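Local coordinates for protein RNA 2'-o-ribose methyltransferase (Thermus thermophilus, PDB 1IPA) that probably methylates the 2'-hydroxyl of ribose in RNA, as a TrmH-family methyltransferase whose active-site architecture is built on a deep trefoil knot, at residues Gly33-Leu41 against Glu60-Leu68; Ile45-Trp53 against Gly95-Pro103. All blocks are in the same frame, centred on the assembly; numbering follows the deposited sequence.

Contact 1 of 2, residues Gly33-Leu41 against Glu60-Leu68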
loop_
_atom_site.group_PDB
_atom_site.type_symbol
_atom_site.label_atom_id
_atom_site.label_comp_id
_atom_site.label_asym_id
_atom_site.label_seq_id
_atom_site.Cartn_x
_atom_site.Cartn_y
_atom_site.Cartn_z
ATOM N N GLY A 33 -11.960 -9.528 2.223
ATOM C CA GLY A 33 -11.767 -9.266 3.635
ATOM C C GLY A 33 -12.701 -8.223 4.212
ATOM O O GLY A 33 -12.862 -7.136 3.650
ATOM N N ALA A 34 -13.300 -8.548 5.352
ATOM C CA ALA A 34 -14.233 -7.653 6.025
ATOM C C ALA A 34 -13.625 -6.314 6.430
ATOM O O ALA A 34 -14.291 -5.271 6.352
ATOM C CB ALA A 34 -14.816 -8.341 7.242
ATOM N N ARG A 35 -12.371 -6.324 6.874
ATOM C CA ARG A 35 -11.759 -5.060 7.273
ATOM C C ARG A 35 -11.402 -4.220 6.047
ATOM O O ARG A 35 -11.654 -3.015 6.024
ATOM C CB ARG A 35 -10.512 -5.282 8.138
ATOM C CG ARG A 35 -10.102 -4.015 8.882
ATOM C CD ARG A 35 -11.236 -3.562 9.789
ATOM N NE ARG A 35 -11.350 -2.114 9.917
ATOM C CZ ARG A 35 -10.699 -1.368 10.808
ATOM N NH1 ARG A 35 -9.860 -1.927 11.677
ATOM N NH2 ARG A 35 -10.899 -0.054 10.838
ATOM N N GLU A 36 -10.817 -4.854 5.032
ATOM C CA GLU A 36 -10.468 -4.138 3.808
ATOM C C GLU A 36 -11.734 -3.518 3.218
ATOM O O GLU A 36 -11.741 -2.357 2.838
ATOM C CB GLU A 36 -9.836 -5.079 2.780
ATOM C CG GLU A 36 -8.460 -5.607 3.154
ATOM C CD GLU A 36 -8.484 -6.481 4.398
ATOM O OE1 GLU A 36 -9.537 -7.096 4.682
ATOM O OE2 GLU A 36 -7.445 -6.562 5.085
ATOM N N ILE A 37 -12.808 -4.299 3.154
ATOM C CA ILE A 37 -14.071 -3.803 2.620
ATOM C C ILE A 37 -14.565 -2.606 3.434
ATOM O O ILE A 37 -15.032 -1.612 2.874
ATOM C CB ILE A 37 -15.150 -4.911 2.627
ATOM C CG1 ILE A 37 -14.824 -5.956 1.556
ATOM C CG2 ILE A 37 -16.520 -4.311 2.406
ATOM C CD1 ILE A 37 -15.656 -7.217 1.635
ATOM N N GLU A 38 -14.446 -2.687 4.754
ATOM C CA GLU A 38 -14.898 -1.592 5.601
ATOM C C GLU A 38 -14.107 -0.316 5.367
ATOM O O GLU A 38 -14.689 0.756 5.197
ATOM C CB GLU A 38 -14.807 -1.969 7.070
ATOM C CG GLU A 38 -15.450 -0.942 7.966
ATOM C CD GLU A 38 -15.328 -1.303 9.417
ATOM O OE1 GLU A 38 -14.176 -1.448 9.878
ATOM O OE2 GLU A 38 -16.377 -1.445 10.091
ATOM N N ARG A 39 -12.782 -0.425 5.361
ATOM C CA ARG A 39 -11.938 0.742 5.127
ATOM C C ARG A 39 -12.270 1.368 3.777
ATOM O O ARG A 39 -12.193 2.583 3.615
ATOM C CB ARG A 39 -10.463 0.355 5.160
ATOM C CG ARG A 39 -9.990 -0.161 6.502
ATOM C CD ARG A 39 -8.621 -0.833 6.377
ATOM N NE ARG A 39 -8.182 -1.443 7.632
ATOM C CZ ARG A 39 -7.799 -0.751 8.699
ATOM N NH1 ARG A 39 -7.798 0.574 8.660
ATOM N NH2 ARG A 39 -7.427 -1.383 9.806
ATOM N N ALA A 40 -12.648 0.538 2.810
ATOM C CA ALA A 40 -12.990 1.041 1.486
ATOM C C ALA A 40 -14.262 1.874 1.576
ATOM O O ALA A 40 -14.382 2.917 0.931
ATOM C CB ALA A 40 -13.171 -0.116 0.509
ATOM N N LEU A 41 -15.205 1.410 2.385
ATOM C CA LEU A 41 -16.464 2.120 2.580
ATOM C C LEU A 41 -16.177 3.439 3.282
ATOM O O LEU A 41 -16.732 4.479 2.926
ATOM C CB LEU A 41 -17.420 1.266 3.415
ATOM C CG LEU A 41 -17.964 0.063 2.637
ATOM C CD1 LEU A 41 -18.811 -0.831 3.547
ATOM C CD2 LEU A 41 -18.780 0.574 1.449
ATOM N N GLU A 60 -16.801 -10.471 12.732
ATOM C CA GLU A 60 -16.393 -9.249 12.056
ATOM C C GLU A 60 -17.025 -9.163 10.674
ATOM O O GLU A 60 -17.588 -8.134 10.307
ATOM C CB GLU A 60 -14.869 -9.180 11.949
ATOM C CG GLU A 60 -14.372 -8.017 11.107
ATOM C CD GLU A 60 -12.890 -7.742 11.292
ATOM O OE1 GLU A 60 -12.119 -8.706 11.506
ATOM O OE2 GLU A 60 -12.497 -6.556 11.210
ATOM N N GLU A 61 -16.937 -10.245 9.912
ATOM C CA GLU A 61 -17.526 -10.272 8.581
ATOM C C GLU A 61 -19.032 -10.058 8.666
ATOM O O GLU A 61 -19.651 -9.541 7.739
ATOM C CB GLU A 61 -17.228 -11.607 7.903
ATOM C CG GLU A 61 -15.831 -11.697 7.348
ATOM C CD GLU A 61 -15.449 -13.108 6.972
ATOM O OE1 GLU A 61 -14.417 -13.287 6.299
ATOM O OE2 GLU A 61 -16.176 -14.043 7.356
ATOM N N GLN A 62 -19.612 -10.451 9.795
ATOM C CA GLN A 62 -21.045 -10.311 10.007
ATOM C C GLN A 62 -21.454 -8.854 10.245
ATOM O O GLN A 62 -22.479 -8.401 9.731
ATOM C CB GLN A 62 -21.482 -11.179 11.194
ATOM C CG GLN A 62 -22.973 -11.488 11.226
ATOM C CD GLN A 62 -23.424 -12.334 10.037
ATOM O OE1 GLN A 62 -22.913 -13.439 9.811
ATOM N NE2 GLN A 62 -24.389 -11.820 9.274
ATOM N N GLN A 63 -20.663 -8.116 11.020
ATOM C CA GLN A 63 -20.996 -6.721 11.277
ATOM C C GLN A 63 -20.722 -5.851 10.056
ATOM O O GLN A 63 -21.359 -4.813 9.881
ATOM C CB GLN A 63 -20.253 -6.186 12.513
ATOM C CG GLN A 63 -18.727 -6.169 12.453
ATOM C CD GLN A 63 -18.155 -4.898 11.833
ATOM O OE1 GLN A 63 -18.741 -3.822 11.932
ATOM N NE2 GLN A 63 -16.989 -5.020 11.213
ATOM N N VAL A 64 -19.781 -6.267 9.212
ATOM C CA VAL A 64 -19.488 -5.510 8.000
ATOM C C VAL A 64 -20.622 -5.789 7.024
ATOM O O VAL A 64 -21.101 -4.887 6.341
ATOM C CB VAL A 64 -18.160 -5.935 7.336
ATOM C CG1 VAL A 64 -17.953 -5.145 6.050
ATOM C CG2 VAL A 64 -17.004 -5.687 8.278
ATOM N N TYR A 65 -21.042 -7.050 6.975
ATOM C CA TYR A 65 -22.128 -7.477 6.102
ATOM C C TYR A 65 -23.391 -6.719 6.494
ATOM O O TYR A 65 -24.141 -6.250 5.636
ATOM C CB TYR A 65 -22.368 -8.981 6.255
ATOM C CG TYR A 65 -23.406 -9.562 5.311
ATOM C CD1 TYR A 65 -23.850 -10.879 5.463
ATOM C CD2 TYR A 65 -23.928 -8.811 4.253
ATOM C CE1 TYR A 65 -24.785 -11.434 4.587
ATOM C CE2 TYR A 65 -24.864 -9.354 3.371
ATOM C CZ TYR A 65 -25.286 -10.667 3.544
ATOM O OH TYR A 65 -26.198 -11.215 2.671
ATOM N N ALA A 66 -23.621 -6.605 7.796
ATOM C CA ALA A 66 -24.788 -5.896 8.296
ATOM C C ALA A 66 -24.783 -4.445 7.822
ATOM O O ALA A 66 -25.781 -3.950 7.303
ATOM C CB ALA A 66 -24.815 -5.945 9.816
ATOM N N ALA A 67 -23.647 -3.776 7.991
ATOM C CA ALA A 67 -23.506 -2.375 7.608
ATOM C C ALA A 67 -23.380 -2.134 6.106
ATOM O O ALA A 67 -22.458 -1.446 5.659
ATOM C CB ALA A 67 -22.309 -1.764 8.325
ATOM N N LEU A 68 -24.308 -2.681 5.328
ATOM C CA LEU A 68 -24.275 -2.497 3.881
ATOM C C LEU A 68 -25.522 -1.769 3.369
ATOM O O LEU A 68 -26.444 -1.524 4.182
ATOM C CB LEU A 68 -24.136 -3.854 3.184
ATOM C CG LEU A 68 -22.865 -4.655 3.490
ATOM C CD1 LEU A 68 -22.900 -5.955 2.706
ATOM C CD2 LEU A 68 -21.625 -3.853 3.123
#
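The Glu-60 carboxylate and the Arg-35 guanidinium are turned 43° apart, and their chains cross at about a right angle. One guanidinium face of Arg-35 carries NH2 of Arg-39, and Arg-35 CZ in turn lies over a face of Arg-39, offset from its centre. Both groups are donors, so no hydrogen bond joins them, and the nearby Glu-38 carboxylate probably eases the pairing of like charges. Glu-60 OE2 rests against the aliphatic part of Arg-35, 3.5 Å from CD, and makes no salt bridge with it. That bond goes to Glu-38 in the same helix, where OE1 lies 2.9 Å from Arg-35 NE. Glu-38 OE2 lies 3.8 Å from both NE2 and OE1 of Gln-63, and no bond forms. Gln-63 NE2 makes a weak bond to Glu-60 O in its own helix.

Beneath these polar groups the contact is mostly apolar. Ala-34 CB fits against Glu-61 CG at 3.5 Å. Val-64 sets CG1 anti to its backbone N (chi1 178°), which turns both methyls to the other helix. CG2 lies 3.6 Å from Ala-34 CB and also touches Ala-34 O, while CG1 meets Ile-37 CG2 at 4.0 Å. Replacing Val-64 with an alanine would probably open a gap beside Ala-34 and leave Ile-37 CG2 without its partner in helix 59-66. Leu-41 CD1 reaches Leu-68 CD2 at the far end, where Leu-68 is poorly ordered.

The helix segments 34-41 and 60-66 run at 30° to one another, with axes 9.4 Å apart at closest. They pack side by side on one face of the mixed sheet of the eL30-like domain, probably the substrate-binding part. Ile-37 and Val-64 both touch Leu-96 of strand 96-101. Ile-37 and Leu-41 also touch Leu-47 of strand 47-53.

Contact 2 of 2, residues Ile45-Trp53 against Gly95-Pro103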
loop_
_atom_site.group_PDB
_atom_site.type_symbol
_atom_site.label_atom_id
_atom_site.label_comp_id
_atom_site.label_asym_id
_atom_site.label_seq_id
_atom_site.Cartn_x
_atom_site.Cartn_y
_atom_site.Cartn_z
ATOM N N ILE A 45 -15.455 4.592 -1.304
ATOM C CA ILE A 45 -15.526 3.664 -2.428
ATOM C C ILE A 45 -16.909 3.022 -2.516
ATOM O O ILE A 45 -17.417 2.474 -1.533
ATOM C CB ILE A 45 -14.446 2.564 -2.284
ATOM C CG1 ILE A 45 -13.065 3.193 -2.458
ATOM C CG2 ILE A 45 -14.654 1.469 -3.303
ATOM C CD1 ILE A 45 -11.940 2.246 -2.199
ATOM N N GLU A 46 -17.516 3.092 -3.695
ATOM C CA GLU A 46 -18.841 2.517 -3.899
ATOM C C GLU A 46 -18.733 1.033 -4.231
ATOM O O GLU A 46 -17.868 0.612 -5.009
ATOM C CB GLU A 46 -19.571 3.228 -5.040
ATOM C CG GLU A 46 -19.422 4.747 -5.032
ATOM C CD GLU A 46 -20.260 5.423 -6.105
ATOM O OE1 GLU A 46 -21.494 5.501 -5.928
ATOM O OE2 GLU A 46 -19.687 5.864 -7.127
ATOM N N LEU A 47 -19.617 0.248 -3.627
ATOM C CA LEU A 47 -19.663 -1.190 -3.843
ATOM C C LEU A 47 -20.857 -1.516 -4.733
ATOM O O LEU A 47 -21.853 -0.800 -4.716
ATOM C CB LEU A 47 -19.814 -1.902 -2.493
ATOM C CG LEU A 47 -18.564 -2.419 -1.768
ATOM C CD1 LEU A 47 -17.335 -1.564 -2.062
ATOM C CD2 LEU A 47 -18.868 -2.481 -0.283
ATOM N N GLU A 48 -20.761 -2.579 -5.523
ATOM C CA GLU A 48 -21.882 -2.960 -6.378
ATOM C C GLU A 48 -22.489 -4.281 -5.930
ATOM O O GLU A 48 -23.700 -4.478 -6.019
ATOM C CB GLU A 48 -21.453 -3.043 -7.835
ATOM C CG GLU A 48 -20.940 -1.726 -8.364
ATOM C CD GLU A 48 -20.916 -1.673 -9.871
ATOM O OE1 GLU A 48 -20.458 -2.658 -10.485
ATOM O OE2 GLU A 48 -21.350 -0.642 -10.433
ATOM N N GLN A 49 -21.651 -5.187 -5.448
ATOM C CA GLN A 49 -22.151 -6.458 -4.963
ATOM C C GLN A 49 -21.206 -7.115 -3.973
ATOM O O GLN A 49 -20.011 -6.834 -3.958
ATOM C CB GLN A 49 -22.446 -7.412 -6.124
ATOM C CG GLN A 49 -21.260 -7.849 -6.937
ATOM C CD GLN A 49 -21.672 -8.787 -8.054
ATOM O OE1 GLN A 49 -22.605 -8.498 -8.801
ATOM N NE2 GLN A 49 -20.982 -9.914 -8.175
ATOM N N ALA A 50 -21.762 -7.983 -3.136
ATOM C CA ALA A 50 -20.977 -8.684 -2.140
ATOM C C ALA A 50 -21.216 -10.178 -2.220
ATOM O O ALA A 50 -22.354 -10.626 -2.323
ATOM C CB ALA A 50 -21.328 -8.181 -0.749
ATOM N N LEU A 51 -20.137 -10.946 -2.182
ATOM C CA LEU A 51 -20.246 -12.393 -2.208
ATOM C C LEU A 51 -20.095 -12.858 -0.767
ATOM O O LEU A 51 -19.339 -12.260 0.002
ATOM C CB LEU A 51 -19.158 -13.004 -3.092
ATOM C CG LEU A 51 -19.464 -13.027 -4.593
ATOM C CD1 LEU A 51 -19.699 -11.620 -5.122
ATOM C CD2 LEU A 51 -18.307 -13.687 -5.318
ATOM N N VAL A 52 -20.818 -13.918 -0.410
ATOM C CA VAL A 52 -20.803 -14.453 0.948
ATOM C C VAL A 52 -20.658 -15.971 1.000
ATOM O O VAL A 52 -21.326 -16.684 0.259
ATOM C CB VAL A 52 -22.100 -14.077 1.671
ATOM C CG1 VAL A 52 -22.080 -14.603 3.098
ATOM C CG2 VAL A 52 -22.287 -12.571 1.640
ATOM N N TRP A 53 -19.785 -16.452 1.882
ATOM C CA TRP A 53 -19.545 -17.886 2.078
ATOM C C TRP A 53 -20.854 -18.554 2.502
ATOM O O TRP A 53 -21.494 -18.138 3.475
ATOM C CB TRP A 53 -18.480 -18.071 3.168
ATOM C CG TRP A 53 -18.228 -19.479 3.692
ATOM C CD1 TRP A 53 -17.916 -19.822 4.990
ATOM C CD2 TRP A 53 -18.174 -20.702 2.940
ATOM N NE1 TRP A 53 -17.672 -21.173 5.086
ATOM C CE2 TRP A 53 -17.822 -21.737 3.845
ATOM C CE3 TRP A 53 -18.384 -21.025 1.595
ATOM C CZ2 TRP A 53 -17.677 -23.065 3.443
ATOM C CZ3 TRP A 53 -18.241 -22.350 1.195
ATOM C CH2 TRP A 53 -17.891 -23.353 2.117
ATOM N N GLY A 95 -14.585 -14.806 3.886
ATOM C CA GLY A 95 -15.926 -15.290 3.627
ATOM C C GLY A 95 -16.739 -14.194 2.975
ATOM O O GLY A 95 -17.881 -14.405 2.565
ATOM N N LEU A 96 -16.127 -13.020 2.869
ATOM C CA LEU A 96 -16.783 -11.861 2.284
ATOM C C LEU A 96 -15.864 -11.141 1.317
ATOM O O LEU A 96 -14.809 -10.637 1.710
ATOM C CB LEU A 96 -17.215 -10.902 3.392
ATOM C CG LEU A 96 -18.098 -9.725 2.981
ATOM C CD1 LEU A 96 -19.450 -10.243 2.499
ATOM C CD2 LEU A 96 -18.278 -8.788 4.175
ATOM N N ILE A 97 -16.264 -11.113 0.048
ATOM C CA ILE A 97 -15.509 -10.446 -1.011
ATOM C C ILE A 97 -16.472 -9.521 -1.726
ATOM O O ILE A 97 -17.585 -9.925 -2.059
ATOM C CB ILE A 97 -14.980 -11.432 -2.066
ATOM C CG1 ILE A 97 -14.012 -12.431 -1.438
ATOM C CG2 ILE A 97 -14.303 -10.657 -3.184
ATOM C CD1 ILE A 97 -13.426 -13.417 -2.447
ATOM N N ALA A 98 -16.055 -8.289 -1.985
ATOM C CA ALA A 98 -16.943 -7.356 -2.652
ATOM C C ALA A 98 -16.441 -6.899 -4.008
ATOM O O ALA A 98 -15.255 -7.012 -4.325
ATOM C CB ALA A 98 -17.182 -6.157 -1.759
ATOM N N LEU A 99 -17.368 -6.408 -4.818
ATOM C CA LEU A 99 -17.039 -5.880 -6.130
ATOM C C LEU A 99 -17.129 -4.381 -5.924
ATOM O O LEU A 99 -18.161 -3.875 -5.481
ATOM C CB LEU A 99 -18.070 -6.316 -7.174
ATOM C CG LEU A 99 -17.883 -5.758 -8.589
ATOM C CD1 LEU A 99 -16.524 -6.213 -9.136
ATOM C CD2 LEU A 99 -19.011 -6.234 -9.501
ATOM N N ALA A 100 -16.062 -3.666 -6.247
ATOM C CA ALA A 100 -16.059 -2.227 -6.055
ATOM C C ALA A 100 -15.875 -1.453 -7.348
ATOM O O ALA A 100 -15.340 -1.967 -8.323
ATOM C CB ALA A 100 -14.965 -1.854 -5.070
ATOM N N ARG A 101 -16.330 -0.205 -7.336
ATOM C CA ARG A 101 -16.205 0.700 -8.470
ATOM C C ARG A 101 -14.883 1.448 -8.286
ATOM O O ARG A 101 -14.642 2.021 -7.230
ATOM C CB ARG A 101 -17.350 1.712 -8.446
ATOM C CG ARG A 101 -18.363 1.586 -9.563
ATOM C CD ARG A 101 -17.930 2.340 -10.820
ATOM N NE ARG A 101 -19.016 2.384 -11.797
ATOM C CZ ARG A 101 -18.967 3.037 -12.954
ATOM N NH1 ARG A 101 -17.878 3.712 -13.295
ATOM N NH2 ARG A 101 -20.017 3.026 -13.764
ATOM N N MET A 102 -14.023 1.442 -9.300
ATOM C CA MET A 102 -12.756 2.155 -9.195
ATOM C C MET A 102 -13.060 3.657 -9.055
ATOM O O MET A 102 -13.579 4.285 -9.968
ATOM C CB MET A 102 -11.902 1.886 -10.435
ATOM C CG MET A 102 -10.435 2.215 -10.281
ATOM S SD MET A 102 -9.489 1.833 -11.753
ATOM C CE MET A 102 -9.144 0.156 -11.475
ATOM N N PRO A 103 -12.743 4.240 -7.891
ATOM C CA PRO A 103 -12.943 5.646 -7.522
ATOM C C PRO A 103 -12.665 6.707 -8.583
ATOM O O PRO A 103 -12.014 6.446 -9.600
ATOM C CB PRO A 103 -12.035 5.807 -6.311
ATOM C CG PRO A 103 -12.166 4.474 -5.642
ATOM C CD PRO A 103 -12.046 3.518 -6.810
HETATM O O HOH W 1 -15.822 4.023 -5.921
#
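Strands 47-53 and 96-101 pair antiparallel in the mixed sheet of the eL30-like domain. Leu-51 and Ile-97 form a hydrogen-bonded pair. Leu-51 N to Ile-97 O is nearly straight at 2.8 Å, whereas the return bond from Ile-97 N to Leu-51 O is longer, 3.3 Å. Leu-96 CD1 also presses close to Leu-51 O. At the end of the ladder Trp-53 N uses an in-plane lone pair of Gly-95 O.

The register slips by one residue at Glu-48. Glu-48 N bonds to Leu-99 O, and Leu-99 N bonds to Gln-49 O, so two residues face one, as in a classic beta bulge. The near-helical psi of Glu-48 (-35°) takes up the extra residue. Glu-48 OE2 approaches the edge of the Arg-101 guanidinium, whose plane stands 89° from that of the carboxylate. At 4.1 Å from NE this is no salt bridge. Past the ladder Ile-45 CG1 sits 3.5 Å from Pro-103 CG.

One face carries Leu-47, Ala-50, Val-52, Leu-96, Ala-98 and Ala-100. Val-52 and Leu-96 lie side by side, with CG2 and CD1 3.8 Å apart. On the other face Gln-49 CG sits between the backbone N and the carbonyl carbon (chi1 65°), which lays it 3.5 Å from Leu-99 CB.

Farther out, Ile-37 of helix 34-42 touches Ala-98, and Leu-14 of helix 9-15 lies over Gln-49 and Leu-99. Gln-49 OE1 takes a hydrogen bond from Arg-10 NH2, and Glu-48 OE1 is paired with Arg-28. Near Ile-45 and Pro-103 one water bridges the two segments, accepting from Glu-46 N at 2.9 Å and donating to Arg-101 O at 2.7 Å.

From the N terminus, strand 28-32 leads into helix 34-42, which opens contact 1, and strand 47-53 follows after a short turn. Helix 59-66 then returns to helix 34-42, so contact 1 closes a loop that holds the strand. After unmodelled residues 69-73 the chain runs through strand 75-79 and helix 81-87. Strand 96-101 then comes back to strand 47-53, and contact 2 closes the longer loop. The segments alternate along the chain, so the two contacts cross. Contact 1 joins two helices that lie on the sheet, and contact 2 joins two of its strands. Probable bonds from Glu-61 OE1 to Gly-95 N and from Ala-40 O to Ile-45 N tie the two contacts together.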